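Long-range contact in beta-glucanase (PDB 3WVJ), which hydrolyses mixed-linkage beta-1,3-1,4-glucans such as lichenan, acting as a thermostable endo-glucanase of glycoside hydrolase family 16: residues S43-Y55 and Y198-Y210. Sequence-based numbering, arbitrary orientation.
Sequences SNGKMILTLDREY and YDGRTPLQAEYEY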
# COMPACT_ATOMS: atom_id res chain seq x y z
N SER A 43 5.33 -1.98 -17.18
CA SER A 43 5.28 -2.93 -18.27
C SER A 43 4.00 -3.77 -18.18
O SER A 43 3.43 -3.96 -17.08
CB SER A 43 6.48 -3.83 -18.22
OG SER A 43 6.69 -4.16 -16.86
N ASN A 44 3.56 -4.27 -19.34
CA ASN A 44 2.43 -5.21 -19.51
C ASN A 44 1.11 -4.77 -18.98
O ASN A 44 0.29 -5.59 -18.47
CB ASN A 44 2.67 -6.62 -19.01
CG ASN A 44 4.09 -7.06 -19.13
OD1 ASN A 44 4.94 -6.66 -18.32
ND2 ASN A 44 4.37 -7.91 -20.08
N GLY A 45 0.90 -3.48 -19.10
CA GLY A 45 -0.26 -2.87 -18.47
C GLY A 45 -0.11 -2.58 -16.99
O GLY A 45 -1.07 -2.03 -16.37
N LYS A 46 1.06 -2.92 -16.42
CA LYS A 46 1.25 -2.80 -14.93
C LYS A 46 2.30 -1.80 -14.43
O LYS A 46 3.17 -1.38 -15.18
CB LYS A 46 1.40 -4.19 -14.33
CG LYS A 46 0.22 -5.02 -14.84
CD LYS A 46 0.50 -6.46 -14.93
CE LYS A 46 -0.55 -7.02 -15.90
NZ LYS A 46 -0.08 -8.34 -16.36
N MET A 47 2.11 -1.33 -13.19
CA MET A 47 3.13 -0.61 -12.52
C MET A 47 3.88 -1.66 -11.71
O MET A 47 3.27 -2.56 -11.06
CB MET A 47 2.49 0.47 -11.66
CG MET A 47 3.50 1.31 -10.90
SD MET A 47 3.97 0.57 -9.32
CE MET A 47 2.62 1.06 -8.26
N ILE A 48 5.21 -1.62 -11.76
CA ILE A 48 6.04 -2.64 -11.10
C ILE A 48 6.88 -1.93 -10.01
O ILE A 48 7.44 -0.87 -10.26
CB ILE A 48 6.88 -3.37 -12.14
CG1 ILE A 48 5.90 -3.98 -13.12
CG2 ILE A 48 7.69 -4.48 -11.51
CD1 ILE A 48 6.40 -5.25 -13.70
N LEU A 49 6.84 -2.45 -8.78
CA LEU A 49 7.76 -2.03 -7.76
C LEU A 49 8.80 -3.12 -7.63
O LEU A 49 8.44 -4.30 -7.50
CB LEU A 49 7.06 -1.87 -6.38
CG LEU A 49 5.95 -0.82 -6.31
CD1 LEU A 49 5.47 -0.78 -4.83
CD2 LEU A 49 6.47 0.55 -6.70
N THR A 50 10.07 -2.75 -7.70
CA THR A 50 11.15 -3.75 -7.67
C THR A 50 12.08 -3.46 -6.51
O THR A 50 12.66 -2.38 -6.43
CB THR A 50 11.95 -3.81 -8.98
OG1 THR A 50 11.04 -4.05 -10.07
CG2 THR A 50 12.96 -4.95 -8.95
N LEU A 51 12.15 -4.43 -5.60
CA LEU A 51 13.07 -4.42 -4.48
C LEU A 51 14.31 -5.13 -4.99
O LEU A 51 14.26 -6.24 -5.55
CB LEU A 51 12.50 -5.21 -3.36
CG LEU A 51 13.43 -5.64 -2.22
CD1 LEU A 51 14.10 -4.44 -1.62
CD2 LEU A 51 12.63 -6.36 -1.14
N ASP A 52 15.42 -4.44 -4.83
CA ASP A 52 16.68 -4.89 -5.37
C ASP A 52 17.79 -4.37 -4.47
O ASP A 52 17.59 -3.47 -3.62
CB ASP A 52 16.83 -4.43 -6.83
CG ASP A 52 17.87 -5.25 -7.60
OD1 ASP A 52 18.40 -6.30 -7.14
OD2 ASP A 52 18.21 -4.83 -8.69
N ARG A 53 18.94 -5.00 -4.58
CA ARG A 53 20.09 -4.61 -3.85
C ARG A 53 20.45 -3.20 -4.27
O ARG A 53 20.19 -2.80 -5.41
CB ARG A 53 21.24 -5.56 -4.15
CG ARG A 53 22.42 -5.47 -3.18
CD ARG A 53 23.04 -6.83 -2.95
NE ARG A 53 22.06 -7.66 -2.26
CZ ARG A 53 21.93 -8.98 -2.41
NH1 ARG A 53 22.74 -9.66 -3.23
NH2 ARG A 53 20.99 -9.63 -1.74
N GLU A 54 21.06 -2.47 -3.34
CA GLU A 54 21.45 -1.09 -3.53
C GLU A 54 22.91 -1.03 -3.29
O GLU A 54 23.35 -1.64 -2.36
CB GLU A 54 20.74 -0.18 -2.50
CG GLU A 54 21.44 1.15 -2.21
CD GLU A 54 21.08 2.26 -3.21
OE1 GLU A 54 21.05 2.03 -4.45
OE2 GLU A 54 20.81 3.40 -2.75
N TYR A 55 23.64 -0.28 -4.11
CA TYR A 55 25.11 -0.27 -4.06
C TYR A 55 25.72 1.06 -3.62
O TYR A 55 25.47 2.09 -4.24
CB TYR A 55 25.67 -0.74 -5.41
CG TYR A 55 25.44 -2.22 -5.54
CD1 TYR A 55 25.93 -3.09 -4.54
CD2 TYR A 55 24.66 -2.76 -6.58
CE1 TYR A 55 25.69 -4.45 -4.57
CE2 TYR A 55 24.45 -4.14 -6.64
CZ TYR A 55 24.96 -4.99 -5.63
OH TYR A 55 24.76 -6.37 -5.63
N TYR A 198 14.04 -10.97 6.70
CA TYR A 198 14.24 -10.85 5.26
C TYR A 198 15.48 -11.60 4.89
O TYR A 198 16.51 -11.40 5.52
CB TYR A 198 14.37 -9.39 4.86
CG TYR A 198 14.69 -9.22 3.40
CD1 TYR A 198 14.03 -9.98 2.41
CD2 TYR A 198 15.63 -8.29 3.01
CE1 TYR A 198 14.35 -9.81 1.06
CE2 TYR A 198 15.94 -8.09 1.67
CZ TYR A 198 15.29 -8.83 0.71
OH TYR A 198 15.60 -8.60 -0.59
N ASP A 199 15.27 -12.55 3.95
CA ASP A 199 16.21 -13.35 3.11
C ASP A 199 17.45 -12.68 2.49
O ASP A 199 18.50 -13.28 2.40
CB ASP A 199 15.36 -13.78 1.86
CG ASP A 199 15.57 -15.17 1.52
OD1 ASP A 199 16.66 -15.63 1.84
OD2 ASP A 199 14.70 -15.83 0.90
N GLY A 200 17.27 -11.48 1.97
CA GLY A 200 18.32 -10.76 1.21
C GLY A 200 18.21 -11.09 -0.27
O GLY A 200 19.01 -10.64 -1.08
N ARG A 201 17.18 -11.85 -0.61
CA ARG A 201 16.95 -12.29 -1.95
C ARG A 201 16.34 -11.21 -2.85
O ARG A 201 15.34 -10.56 -2.50
CB ARG A 201 16.11 -13.56 -1.87
CG ARG A 201 14.78 -13.59 -2.59
CD ARG A 201 14.97 -14.15 -3.98
NE ARG A 201 16.04 -15.14 -3.90
CZ ARG A 201 16.71 -15.71 -4.92
NH1 ARG A 201 16.45 -15.44 -6.20
NH2 ARG A 201 17.68 -16.58 -4.63
N THR A 202 16.96 -11.03 -4.01
CA THR A 202 16.54 -9.99 -4.98
C THR A 202 16.70 -10.56 -6.43
O THR A 202 17.27 -11.63 -6.61
CB THR A 202 17.41 -8.75 -4.83
OG1 THR A 202 18.76 -9.15 -4.87
CG2 THR A 202 17.19 -8.09 -3.43
N PRO A 203 16.09 -9.89 -7.44
CA PRO A 203 15.06 -8.85 -7.33
C PRO A 203 13.80 -9.54 -6.86
O PRO A 203 13.69 -10.75 -6.99
CB PRO A 203 14.89 -8.38 -8.80
CG PRO A 203 15.50 -9.46 -9.62
CD PRO A 203 16.62 -10.00 -8.81
N LEU A 204 12.86 -8.77 -6.33
CA LEU A 204 11.50 -9.18 -6.01
C LEU A 204 10.61 -8.05 -6.54
O LEU A 204 11.03 -6.91 -6.54
CB LEU A 204 11.31 -9.20 -4.48
CG LEU A 204 11.97 -10.40 -3.79
CD1 LEU A 204 11.93 -10.31 -2.26
CD2 LEU A 204 11.33 -11.70 -4.24
N GLN A 205 9.37 -8.33 -6.94
CA GLN A 205 8.48 -7.29 -7.45
C GLN A 205 7.04 -7.55 -7.06
O GLN A 205 6.61 -8.69 -6.92
CB GLN A 205 8.51 -7.16 -8.98
CG GLN A 205 9.77 -7.62 -9.67
CD GLN A 205 9.65 -7.63 -11.20
OE1 GLN A 205 8.93 -8.46 -11.76
NE2 GLN A 205 10.34 -6.67 -11.88
N ALA A 206 6.31 -6.46 -6.92
CA ALA A 206 4.88 -6.47 -6.75
C ALA A 206 4.38 -5.70 -7.98
O ALA A 206 5.02 -4.74 -8.43
CB ALA A 206 4.49 -5.70 -5.45
N GLU A 207 3.21 -6.07 -8.46
CA GLU A 207 2.66 -5.50 -9.70
C GLU A 207 1.24 -5.03 -9.46
O GLU A 207 0.47 -5.62 -8.69
CB GLU A 207 2.73 -6.54 -10.78
CG GLU A 207 4.03 -7.33 -10.82
CD GLU A 207 4.09 -8.20 -12.07
OE1 GLU A 207 3.08 -8.23 -12.79
OE2 GLU A 207 5.12 -8.82 -12.36
N TYR A 208 0.90 -3.90 -10.07
CA TYR A 208 -0.39 -3.26 -9.82
C TYR A 208 -1.00 -2.96 -11.18
O TYR A 208 -0.31 -2.44 -12.01
CB TYR A 208 -0.17 -1.94 -9.05
CG TYR A 208 0.53 -2.14 -7.67
CD1 TYR A 208 -0.22 -2.09 -6.50
CD2 TYR A 208 1.90 -2.41 -7.56
CE1 TYR A 208 0.38 -2.27 -5.26
CE2 TYR A 208 2.50 -2.65 -6.33
CZ TYR A 208 1.72 -2.54 -5.17
OH TYR A 208 2.20 -2.73 -3.89
N GLU A 209 -2.28 -3.23 -11.39
CA GLU A 209 -2.91 -2.84 -12.67
C GLU A 209 -3.65 -1.52 -12.58
O GLU A 209 -3.71 -0.80 -13.56
CB GLU A 209 -3.90 -3.89 -13.16
CG GLU A 209 -3.36 -5.30 -13.25
CD GLU A 209 -4.34 -6.20 -13.94
OE1 GLU A 209 -5.43 -5.68 -14.30
OE2 GLU A 209 -4.01 -7.38 -14.18
N TYR A 210 -4.25 -1.26 -11.43
CA TYR A 210 -5.00 -0.00 -11.27
C TYR A 210 -5.19 0.38 -9.79
O TYR A 210 -4.89 -0.40 -8.88
CB TYR A 210 -6.35 -0.02 -11.98
CG TYR A 210 -7.47 -0.94 -11.47
CD1 TYR A 210 -8.05 -0.76 -10.21
CD2 TYR A 210 -7.96 -1.96 -12.28
CE1 TYR A 210 -9.06 -1.61 -9.75
CE2 TYR A 210 -8.98 -2.78 -11.85
CZ TYR A 210 -9.52 -2.58 -10.60
OH TYR A 210 -10.53 -3.40 -10.19
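Met-47 and Leu-49 of strand 46-53 pack on the ring of Tyr-208 from strand 204-210, on the buried face of an antiparallel pair. Met-47 and Tyr-208 run side by side: bent at chi2 and chi3, Met-47 brings CE to 3.6 Å from Tyr-208 CD2. Its SD lies 5.0 Å from the ring centroid in an oblique Met-aromatic contact. Further along the same ring, Leu-49 CD1 reaches Tyr-208 CE2 at 3.8 Å, while the phenol OH is hydrogen-bonded to Ser-92 O. Leu-51 CD2 closes the row, 4.2 Å from Leu-204 CD1 and 3.8 Å from Tyr-198 OH. Met-183 and Leu-185 of strand 179-187 and Ile-89 cover this layer, as expected inside the beta-jellyroll sandwich of family 16 glucanases, whose two layers enclose an apolar core. Six backbone hydrogen bonds, among them Leu-49 N to Ala-206 O at 2.9 Å, join the strands. On the other face Ile-48 is buried against Gln-205 and Glu-207, and the looser side is the polar ends of the long chains. Exposed Gln-205 donates from NE2 to Thr-50 OG1 over 3.3 Å, with the threonine oxygen 21° out of the Gln-205 amide plane. At the strand end, beside a classic beta bulge at Glu-209 and Tyr-210, Lys-46 extends alongside Glu-209, its NZ 4.6 Å from Glu-209 OE2, beyond salt-bridge range; that carboxylate also makes a long, weak ion pair with Arg-80.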